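Ribonucleoside triphosphate reductase (Lactobacillus leichmannii, PDB 1L1L) reduces ribonucleoside triphosphates to 2'-deoxyribonucleotides as a B12-dependent class II ribonucleotide reductase, an allosterically regulated enzyme that works as a monomer. Local coordinates at residues F150-L153 / F154-M158; V188-S192 / E193-A197; L229-A232 / L233-L237; M275-I278 / S279-L282. All coordinates share one frame; numbering follows the deposited sequence.

Contact 1. Residues F150-L153 / F154-M158; sequences FSFL and FDELM. Unlike the reference sequence in segment 150-153: Phe152 (reference Cys).
Phe152 lays one face of its ring over the aliphatic part of Glu156, a turn further along the same helix. The touching atom is Glu156 CG, which stands 4.1 Å from the ring centroid and 22° off the ring normal, a CH-pi contact displaced toward the CE2-CZ rim. Glu156 CG is anti to its own carbonyl carbon (chi1 -62°), which lays it back over the ring; a bend at chi2 then turns the carboxylate, with the two planes 43° apart and Glu156 OE2 4.1 Å from Phe152 CE1. Phe152 differs here from the cysteine of the reference sequence. The second i to i+4 pair is purely apolar: Leu153 and Leu157 run side by side and point the same way, and Leu153 CD2 meets Leu157 CD1 at 3.3 Å, tighter than usual van der Waals contact. Between these rows the backbone holds regular alpha-helical geometry. Glu156 N to Phe152 O, at 3.1 Å, is almost straight, while Leu157 N donates to Leu153 O at 2.9 Å. Asp155 carries its carboxylate to Arg224 (OD1) and Lys159 (OD2), both salt bridges, with Trp457 NE1 donating to OD2, and Ser151 OG bonds Tyr129 OH. The touching residues are all buried, and helix 148-158 sets Leu153 and Leu157 against strand 162-166, Phe150 and Phe154 against helix 298-313, and Ser151 against helix 224-236.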
loop_
_atom_site.group_PDB
_atom_site.type_symbol
_atom_site.label_atom_id
_atom_site.label_comp_id
_atom_site.label_asym_id
_atom_site.label_seq_id
_atom_site.Cartn_x
_atom_site.Cartn_y
_atom_site.Cartn_z
ATOM N N PHE A 150 3.593 0.988 -18.751
ATOM C CA PHE A 150 4.717 0.364 -18.066
ATOM C C PHE A 150 5.594 1.436 -17.441
ATOM O O PHE A 150 6.197 1.220 -16.382
ATOM C CB PHE A 150 5.554 -0.464 -19.045
ATOM C CG PHE A 150 4.791 -1.575 -19.703
ATOM C CD1 PHE A 150 4.540 -2.762 -19.019
ATOM C CD2 PHE A 150 4.302 -1.423 -20.992
ATOM C CE1 PHE A 150 3.808 -3.791 -19.611
ATOM C CE2 PHE A 150 3.562 -2.447 -21.598
ATOM C CZ PHE A 150 3.314 -3.632 -20.907
ATOM N N SER A 151 5.677 2.580 -18.116
ATOM C CA SER A 151 6.478 3.692 -17.612
ATOM C C SER A 151 5.823 4.248 -16.355
ATOM O O SER A 151 6.517 4.620 -15.397
ATOM C CB SER A 151 6.590 4.797 -18.664
ATOM O OG SER A 151 7.374 4.364 -19.762
ATOM N N PHE A 152 4.493 4.315 -16.379
ATOM C CA PHE A 152 3.720 4.821 -15.247
ATOM C C PHE A 152 3.970 3.912 -14.051
ATOM O O PHE A 152 4.321 4.371 -12.958
ATOM C CB PHE A 152 2.225 4.825 -15.572
ATOM C CG PHE A 152 1.372 5.335 -14.448
ATOM C CD1 PHE A 152 1.181 6.709 -14.269
ATOM C CD2 PHE A 152 0.838 4.458 -13.509
ATOM C CE1 PHE A 152 0.477 7.196 -13.169
ATOM C CE2 PHE A 152 0.134 4.939 -12.404
ATOM C CZ PHE A 152 -0.045 6.306 -12.234
ATOM N N LEU A 153 3.781 2.610 -14.260
ATOM C CA LEU A 153 4.003 1.649 -13.189
ATOM C C LEU A 153 5.439 1.706 -12.656
ATOM O O LEU A 153 5.655 1.736 -11.438
ATOM C CB LEU A 153 3.679 0.235 -13.682
ATOM C CG LEU A 153 3.968 -0.919 -12.724
ATOM C CD1 LEU A 153 2.783 -1.843 -12.674
ATOM C CD2 LEU A 153 5.202 -1.653 -13.187
ATOM N N PHE A 154 6.412 1.721 -13.569
ATOM C CA PHE A 154 7.837 1.767 -13.236
ATOM C C PHE A 154 8.135 3.005 -12.367
ATOM O O PHE A 154 8.808 2.929 -11.338
ATOM C CB PHE A 154 8.645 1.840 -14.544
ATOM C CG PHE A 154 10.119 1.503 -14.410
ATOM C CD1 PHE A 154 10.669 1.069 -13.210
ATOM C CD2 PHE A 154 10.953 1.603 -15.526
ATOM C CE1 PHE A 154 12.019 0.740 -13.114
ATOM C CE2 PHE A 154 12.303 1.277 -15.445
ATOM C CZ PHE A 154 12.843 0.844 -14.234
ATOM N N ASP A 155 7.601 4.138 -12.788
ATOM C CA ASP A 155 7.835 5.398 -12.073
ATOM C C ASP A 155 7.272 5.382 -10.643
ATOM O O ASP A 155 8.004 5.605 -9.676
ATOM C CB ASP A 155 7.249 6.558 -12.892
ATOM C CG ASP A 155 7.592 7.924 -12.307
ATOM O OD1 ASP A 155 8.749 8.106 -11.893
ATOM O OD2 ASP A 155 6.704 8.801 -12.279
ATOM N N GLU A 156 5.987 5.085 -10.504
ATOM C CA GLU A 156 5.362 5.054 -9.185
ATOM C C GLU A 156 6.019 4.003 -8.297
ATOM O O GLU A 156 6.156 4.196 -7.082
ATOM C CB GLU A 156 3.863 4.798 -9.315
ATOM C CG GLU A 156 3.114 5.875 -10.082
ATOM C CD GLU A 156 3.425 7.296 -9.594
ATOM O OE1 GLU A 156 3.665 7.478 -8.377
ATOM O OE2 GLU A 156 3.414 8.223 -10.436
ATOM N N LEU A 157 6.427 2.878 -8.888
ATOM C CA LEU A 157 7.105 1.854 -8.104
ATOM C C LEU A 157 8.456 2.381 -7.589
ATOM O O LEU A 157 8.830 2.126 -6.450
ATOM C CB LEU A 157 7.348 0.577 -8.940
ATOM C CG LEU A 157 6.178 -0.398 -9.175
ATOM C CD1 LEU A 157 6.591 -1.484 -10.226
ATOM C CD2 LEU A 157 5.779 -1.038 -7.863
ATOM N N MET A 158 9.203 3.096 -8.422
ATOM C CA MET A 158 10.495 3.590 -7.964
ATOM C C MET A 158 10.317 4.690 -6.913
ATOM O O MET A 158 11.223 4.939 -6.134
ATOM C CB MET A 158 11.339 4.103 -9.127
ATOM C CG MET A 158 12.060 2.980 -9.861
ATOM S SD MET A 158 13.250 3.651 -10.981
ATOM C CE MET A 158 12.161 4.406 -12.176
#

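Contact 2. Residues V188-S192 / E193-A197; sequences VDETS and ESYDA
The Tyr195 ring has Glu190 CA over one face and Val188 O at its edge, in the ring plane. Glu190 CA lies 3.8 Å from the ring centroid and 23° off the normal, which makes this a CH-pi contact from a backbone carbon, offset toward the rim. Val188 O approaches Tyr195 CD2 at 3.1 Å. CG anti to the backbone N (chi1 171°) turns the Tyr195 ring back against Val188-Glu190. The Glu190 side chain continues across the ring: its CG is 4.0 Å from Tyr195 CZ, and the carboxylate plane is inclined 41° to the ring. That carboxylate is anchored by Asn207 N through OE2, and more weakly by Lys206 N through OE1. At the backbone of the tyrosine, Val188 CG1 lies 3.7 Å from Tyr195 CA. Polar bonds fix the turn itself. Ser192 OG accepts Ser194 N at 3.2 Å. A weak bond of 3.3 Å joins Tyr195 N to Ser192 O. Another backbone bond, Ser192 N to Asp189 O, closes the preceding turn. Ser194 occupies the N-cap position, though its side chain makes no capping bond. Two consecutive type I beta turns, Asp189 to Ser192 and Ser192 to Tyr195, thus carry the chain from strand 183-187 into helix 195-200: a compact strand-to-helix connection within the B12-dependent reductase insertion domain.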
loop_
_atom_site.group_PDB
_atom_site.type_symbol
_atom_site.label_atom_id
_atom_site.label_comp_id
_atom_site.label_asym_id
_atom_site.label_seq_id
_atom_site.Cartn_x
_atom_site.Cartn_y
_atom_site.Cartn_z
ATOM N N VAL A 188 28.421 -0.828 -19.750
ATOM C CA VAL A 188 28.836 -0.328 -18.446
ATOM C C VAL A 188 30.357 -0.275 -18.498
ATOM O O VAL A 188 31.040 -1.270 -18.253
ATOM C CB VAL A 188 28.388 -1.245 -17.291
ATOM C CG1 VAL A 188 29.116 -0.858 -16.010
ATOM C CG2 VAL A 188 26.878 -1.118 -17.083
ATOM N N ASP A 189 30.867 0.903 -18.837
ATOM C CA ASP A 189 32.299 1.147 -18.957
ATOM C C ASP A 189 33.161 0.467 -17.904
ATOM O O ASP A 189 32.770 0.351 -16.744
ATOM C CB ASP A 189 32.562 2.655 -18.940
ATOM C CG ASP A 189 34.035 2.993 -19.040
ATOM O OD1 ASP A 189 34.775 2.256 -19.724
ATOM O OD2 ASP A 189 34.450 4.006 -18.447
ATOM N N GLU A 190 34.345 0.026 -18.327
ATOM C CA GLU A 190 35.298 -0.642 -17.442
ATOM C C GLU A 190 35.615 0.240 -16.231
ATOM O O GLU A 190 36.000 -0.255 -15.169
ATOM C CB GLU A 190 36.607 -0.934 -18.188
ATOM C CG GLU A 190 36.548 -1.961 -19.327
ATOM C CD GLU A 190 35.700 -1.531 -20.522
ATOM O OE1 GLU A 190 35.464 -0.315 -20.709
ATOM O OE2 GLU A 190 35.283 -2.422 -21.293
ATOM N N THR A 191 35.441 1.550 -16.397
ATOM C CA THR A 191 35.739 2.508 -15.337
ATOM C C THR A 191 34.722 2.554 -14.200
ATOM O O THR A 191 35.079 2.846 -13.056
ATOM C CB THR A 191 35.885 3.940 -15.909
ATOM O OG1 THR A 191 36.927 4.619 -15.202
ATOM C CG2 THR A 191 34.571 4.740 -15.750
ATOM N N SER A 192 33.459 2.288 -14.518
ATOM C CA SER A 192 32.403 2.317 -13.515
ATOM C C SER A 192 32.762 1.460 -12.306
ATOM O O SER A 192 33.477 0.466 -12.430
ATOM C CB SER A 192 31.092 1.827 -14.134
ATOM O OG SER A 192 30.045 1.836 -13.181
ATOM N N GLU A 193 32.281 1.854 -11.131
ATOM C CA GLU A 193 32.553 1.090 -9.918
ATOM C C GLU A 193 31.647 -0.137 -9.895
ATOM O O GLU A 193 31.730 -0.968 -8.992
ATOM C CB GLU A 193 32.278 1.934 -8.675
ATOM C CG GLU A 193 33.040 3.249 -8.623
ATOM C CD GLU A 193 32.737 4.039 -7.366
ATOM O OE1 GLU A 193 33.200 5.197 -7.261
ATOM O OE2 GLU A 193 32.040 3.498 -6.481
ATOM N N SER A 194 30.776 -0.234 -10.894
ATOM C CA SER A 194 29.834 -1.346 -10.998
ATOM C C SER A 194 30.097 -2.186 -12.241
ATOM O O SER A 194 29.246 -2.967 -12.657
ATOM C CB SER A 194 28.402 -0.811 -11.058
ATOM O OG SER A 194 28.130 0.033 -9.955
ATOM N N TYR A 195 31.273 -2.019 -12.834
ATOM C CA TYR A 195 31.620 -2.761 -14.041
ATOM C C TYR A 195 31.522 -4.276 -13.870
ATOM O O TYR A 195 30.686 -4.922 -14.501
ATOM C CB TYR A 195 33.028 -2.384 -14.507
ATOM C CG TYR A 195 33.551 -3.266 -15.613
ATOM C CD1 TYR A 195 34.599 -4.157 -15.379
ATOM C CD2 TYR A 195 32.985 -3.228 -16.888
ATOM C CE1 TYR A 195 35.074 -4.991 -16.389
ATOM C CE2 TYR A 195 33.451 -4.055 -17.906
ATOM C CZ TYR A 195 34.497 -4.936 -17.650
ATOM O OH TYR A 195 34.962 -5.765 -18.651
ATOM N N ASP A 196 32.374 -4.846 -13.024
ATOM C CA ASP A 196 32.353 -6.289 -12.809
ATOM C C ASP A 196 30.930 -6.790 -12.576
ATOM O O ASP A 196 30.409 -7.581 -13.365
ATOM C CB ASP A 196 33.252 -6.679 -11.624
ATOM C CG ASP A 196 34.740 -6.547 -11.946
ATOM O OD1 ASP A 196 35.170 -7.054 -13.008
ATOM O OD2 ASP A 196 35.482 -5.949 -11.133
ATOM N N ALA A 197 30.305 -6.316 -11.502
ATOM C CA ALA A 197 28.943 -6.713 -11.159
ATOM C C ALA A 197 27.999 -6.703 -12.357
ATOM O O ALA A 197 27.162 -7.599 -12.506
ATOM C CB ALA A 197 28.399 -5.807 -10.064
#

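Contact 3. Residues L229-A232 / L233-L237; sequences LANA and LLIDL
Asn231 meets Ile235 one turn on in helix 224-236, the helix of the beta-alpha-beta unit formed with strands 216-219 and 249-253. The amide is crossed obliquely by the isoleucine branch, Asn231 ND2 lying 3.4 Å from Ile235 CD1. CG1 of Ile235 is anti to its carbonyl carbon (chi1 -68°), and the chain runs on extended, so that the branch passes back over the preceding turn and CG1 packs 3.2 Å from Asn231 O. That same oxygen accepts Ile235 N at 3.0 Å, tying the backbone directly beside the side-chain contact. Leu233 N, Leu234 N and Asp236 N make the same i to i+4 bond, to Leu229 O, Ala230 O and Ala232 O. Farther out, Leu233 and Leu234 pack on Leu250 of strand 249-253, while Leu229 and Ala230 touch Tyr218 of strand 216-219. The Asp236 carboxylate is held by Ser147 OG and Tyr138 OH, both bonding OD2. Asp236 OD2 and Ala232 O, two acceptors 3.1 Å apart, share Tyr138 OH, whose bond to Ala232 O is weak; the hydroxyl probably offsets their repulsion. Asn231 OD1 is buried and has no hydrogen-bond partner in the model.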
loop_
_atom_site.group_PDB
_atom_site.type_symbol
_atom_site.label_atom_id
_atom_site.label_comp_id
_atom_site.label_asym_id
_atom_site.label_seq_id
_atom_site.Cartn_x
_atom_site.Cartn_y
_atom_site.Cartn_z
ATOM N N LEU A 229 12.771 6.061 -18.948
ATOM C CA LEU A 229 12.935 6.348 -20.374
ATOM C C LEU A 229 13.685 5.237 -21.123
ATOM O O LEU A 229 13.389 4.964 -22.291
ATOM C CB LEU A 229 13.659 7.693 -20.561
ATOM C CG LEU A 229 12.905 8.926 -20.046
ATOM C CD1 LEU A 229 13.743 10.177 -20.241
ATOM C CD2 LEU A 229 11.576 9.053 -20.766
ATOM N N ALA A 230 14.638 4.596 -20.448
ATOM C CA ALA A 230 15.424 3.522 -21.059
ATOM C C ALA A 230 14.584 2.262 -21.297
ATOM O O ALA A 230 14.795 1.523 -22.271
ATOM C CB ALA A 230 16.602 3.193 -20.187
ATOM N N ASN A 231 13.643 2.004 -20.400
ATOM C CA ASN A 231 12.777 0.843 -20.554
ATOM C C ASN A 231 11.717 1.216 -21.586
ATOM O O ASN A 231 11.277 0.372 -22.371
ATOM C CB ASN A 231 12.120 0.479 -19.216
ATOM C CG ASN A 231 11.170 -0.700 -19.333
ATOM O OD1 ASN A 231 11.577 -1.809 -19.683
ATOM N ND2 ASN A 231 9.897 -0.465 -19.036
ATOM N N ALA A 232 11.327 2.491 -21.591
ATOM C CA ALA A 232 10.323 2.990 -22.531
ATOM C C ALA A 232 10.840 2.902 -23.969
ATOM O O ALA A 232 10.095 2.545 -24.893
ATOM C CB ALA A 232 9.953 4.437 -22.197
ATOM N N LEU A 233 12.118 3.232 -24.141
ATOM C CA LEU A 233 12.770 3.182 -25.447
ATOM C C LEU A 233 12.828 1.730 -25.925
ATOM O O LEU A 233 12.404 1.417 -27.039
ATOM C CB LEU A 233 14.192 3.757 -25.345
ATOM C CG LEU A 233 15.087 3.649 -26.586
ATOM C CD1 LEU A 233 14.413 4.341 -27.761
ATOM C CD2 LEU A 233 16.460 4.267 -26.290
ATOM N N LEU A 234 13.348 0.853 -25.069
ATOM C CA LEU A 234 13.454 -0.570 -25.375
ATOM C C LEU A 234 12.122 -1.173 -25.828
ATOM O O LEU A 234 12.070 -1.933 -26.800
ATOM C CB LEU A 234 13.951 -1.343 -24.154
ATOM C CG LEU A 234 13.929 -2.863 -24.323
ATOM C CD1 LEU A 234 14.835 -3.264 -25.493
ATOM C CD2 LEU A 234 14.381 -3.534 -23.043
ATOM N N ILE A 235 11.049 -0.844 -25.112
ATOM C CA ILE A 235 9.730 -1.353 -25.445
ATOM C C ILE A 235 9.195 -0.784 -26.762
ATOM O O ILE A 235 8.808 -1.536 -27.661
ATOM C CB ILE A 235 8.712 -1.036 -24.319
ATOM C CG1 ILE A 235 9.049 -1.844 -23.063
ATOM C CG2 ILE A 235 7.308 -1.354 -24.789
ATOM C CD1 ILE A 235 8.238 -1.440 -21.828
ATOM N N ASP A 236 9.178 0.540 -26.879
ATOM C CA ASP A 236 8.659 1.188 -28.077
ATOM C C ASP A 236 9.374 0.828 -29.394
ATOM O O ASP A 236 8.809 1.026 -30.477
ATOM C CB ASP A 236 8.639 2.717 -27.901
ATOM C CG ASP A 236 7.595 3.192 -26.882
ATOM O OD1 ASP A 236 6.506 2.593 -26.806
ATOM O OD2 ASP A 236 7.856 4.185 -26.167
ATOM N N LEU A 237 10.596 0.303 -29.309
ATOM C CA LEU A 237 11.346 -0.069 -30.511
ATOM C C LEU A 237 10.879 -1.399 -31.090
ATOM O O LEU A 237 11.365 -1.838 -32.136
ATOM C CB LEU A 237 12.844 -0.161 -30.218
ATOM C CG LEU A 237 13.615 1.148 -30.036
ATOM C CD1 LEU A 237 15.085 0.823 -29.821
ATOM C CD2 LEU A 237 13.433 2.040 -31.262
#

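Contact 4. Residues M275-I278 / S279-L282; sequences MPLI and SMLL
Leu277 and Leu281 make an apolar contact, their side chains crossing, with Leu277 CG 3.9 Å from Leu281 CD1. Leu277 also receives Met280, its CD1 lying 4.1 Å from Met280 CE. The methionine chain, bent at chi3 (98°), brings its methyl round to that point. A separate row is formed by Ile278 and Leu282, which lie alongside each other and point the same way, Ile278 CG2 and Leu282 CD1 being 3.9 Å apart. Because Leu282 CG is anti to its carbonyl carbon (chi1 -66°), the leucine tilts back toward the earlier turn, and CG comes 3.3 Å from Ile278 O.

The firm hydrogen bonds are those of the backbone. Ser279 N to Met275 O is long, 3.3 Å, yet nearly straight at 169°; the following i to i+4 bonds shorten, reaching 2.9 Å at Leu282 N to Ile278 O. Pro276, which has no amide hydrogen, fits the first turn of the helix, where its nitrogen need not donate, and still accepts Met280 N.

Outside the segments, Leu277 meets Trp227, Leu281 meets both Leu234 of helix 224-236 and Leu186 of strand 183-187, and Ile278 and Leu282 pack on Leu186. The arrangement is that of the first turns of helix 275-289, packed between helix 224-236 and strand 183-187 in the B12-dependent reductase insertion domain.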
loop_
_atom_site.group_PDB
_atom_site.type_symbol
_atom_site.label_atom_id
_atom_site.label_comp_id
_atom_site.label_asym_id
_atom_site.label_seq_id
_atom_site.Cartn_x
_atom_site.Cartn_y
_atom_site.Cartn_z
ATOM N N MET A 275 22.876 -3.083 -11.852
ATOM C CA MET A 275 22.715 -4.517 -12.055
ATOM C C MET A 275 21.260 -4.958 -12.203
ATOM O O MET A 275 20.909 -5.611 -13.186
ATOM C CB MET A 275 23.401 -5.292 -10.925
ATOM C CG MET A 275 24.926 -5.154 -10.908
ATOM S SD MET A 275 25.513 -3.532 -10.297
ATOM C CE MET A 275 25.230 -3.743 -8.566
ATOM N N PRO A 276 20.389 -4.614 -11.238
ATOM C CA PRO A 276 18.990 -5.036 -11.387
ATOM C C PRO A 276 18.338 -4.481 -12.650
ATOM O O PRO A 276 17.458 -5.125 -13.236
ATOM C CB PRO A 276 18.326 -4.524 -10.104
ATOM C CG PRO A 276 19.198 -3.357 -9.704
ATOM C CD PRO A 276 20.585 -3.889 -9.975
ATOM N N LEU A 277 18.768 -3.291 -13.071
ATOM C CA LEU A 277 18.219 -2.678 -14.279
ATOM C C LEU A 277 18.656 -3.447 -15.526
ATOM O O LEU A 277 17.893 -3.587 -16.480
ATOM C CB LEU A 277 18.678 -1.220 -14.406
ATOM C CG LEU A 277 18.224 -0.500 -15.678
ATOM C CD1 LEU A 277 16.705 -0.450 -15.722
ATOM C CD2 LEU A 277 18.820 0.909 -15.729
ATOM N N ILE A 278 19.892 -3.935 -15.514
ATOM C CA ILE A 278 20.430 -4.683 -16.652
ATOM C C ILE A 278 19.582 -5.934 -16.896
ATOM O O ILE A 278 19.050 -6.125 -17.986
ATOM C CB ILE A 278 21.907 -5.066 -16.396
ATOM C CG1 ILE A 278 22.765 -3.792 -16.421
ATOM C CG2 ILE A 278 22.399 -6.068 -17.446
ATOM C CD1 ILE A 278 24.120 -3.941 -15.803
ATOM N N SER A 279 19.453 -6.761 -15.868
ATOM C CA SER A 279 18.659 -7.989 -15.944
ATOM C C SER A 279 17.238 -7.695 -16.423
ATOM O O SER A 279 16.705 -8.376 -17.313
ATOM C CB SER A 279 18.594 -8.650 -14.571
ATOM O OG SER A 279 19.890 -8.808 -14.025
ATOM N N MET A 280 16.620 -6.676 -15.830
ATOM C CA MET A 280 15.261 -6.308 -16.198
ATOM C C MET A 280 15.144 -5.981 -17.683
ATOM O O MET A 280 14.207 -6.418 -18.347
ATOM C CB MET A 280 14.802 -5.100 -15.379
ATOM C CG MET A 280 13.357 -4.707 -15.602
ATOM S SD MET A 280 13.074 -2.950 -15.222
ATOM C CE MET A 280 13.149 -2.250 -16.862
ATOM N N LEU A 281 16.085 -5.206 -18.210
ATOM C CA LEU A 281 16.043 -4.836 -19.620
ATOM C C LEU A 281 16.270 -6.056 -20.512
ATOM O O LEU A 281 15.656 -6.180 -21.571
ATOM C CB LEU A 281 17.100 -3.776 -19.928
ATOM C CG LEU A 281 16.825 -2.399 -19.318
ATOM C CD1 LEU A 281 18.101 -1.561 -19.384
ATOM C CD2 LEU A 281 15.671 -1.720 -20.051
ATOM N N LEU A 282 17.157 -6.942 -20.083
ATOM C CA LEU A 282 17.449 -8.147 -20.857
ATOM C C LEU A 282 16.253 -9.084 -20.857
ATOM O O LEU A 282 15.831 -9.562 -21.912
ATOM C CB LEU A 282 18.677 -8.866 -20.294
ATOM C CG LEU A 282 19.992 -8.086 -20.443
ATOM C CD1 LEU A 282 21.114 -8.864 -19.797
ATOM C CD2 LEU A 282 20.277 -7.807 -21.916
#

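Contacts 1, 3 and 4 lie on three helices that meet one another, their centres 13 to 15 Å apart. Contact 1 touches contact 3 where Ser151 OG is 3.5 Å from Ala232 CB, and contact 4 where Phe154 CE2 is 3.9 Å from Met280 CE. That same methyl comes 3.3 Å from Asn231 OD1, so Met280 packs against both other helices. Contact 2 joins through contact 4 alone, with Ala197 CB 3.6 Å from Met275 CG; its nearest atoms are about 14 Å from contact 1 and 12 Å from contact 3. Contacts 2 to 4 belong to the B12-dependent reductase insertion domain, and contact 1 connects them to helix 298-313 and strand 162-166.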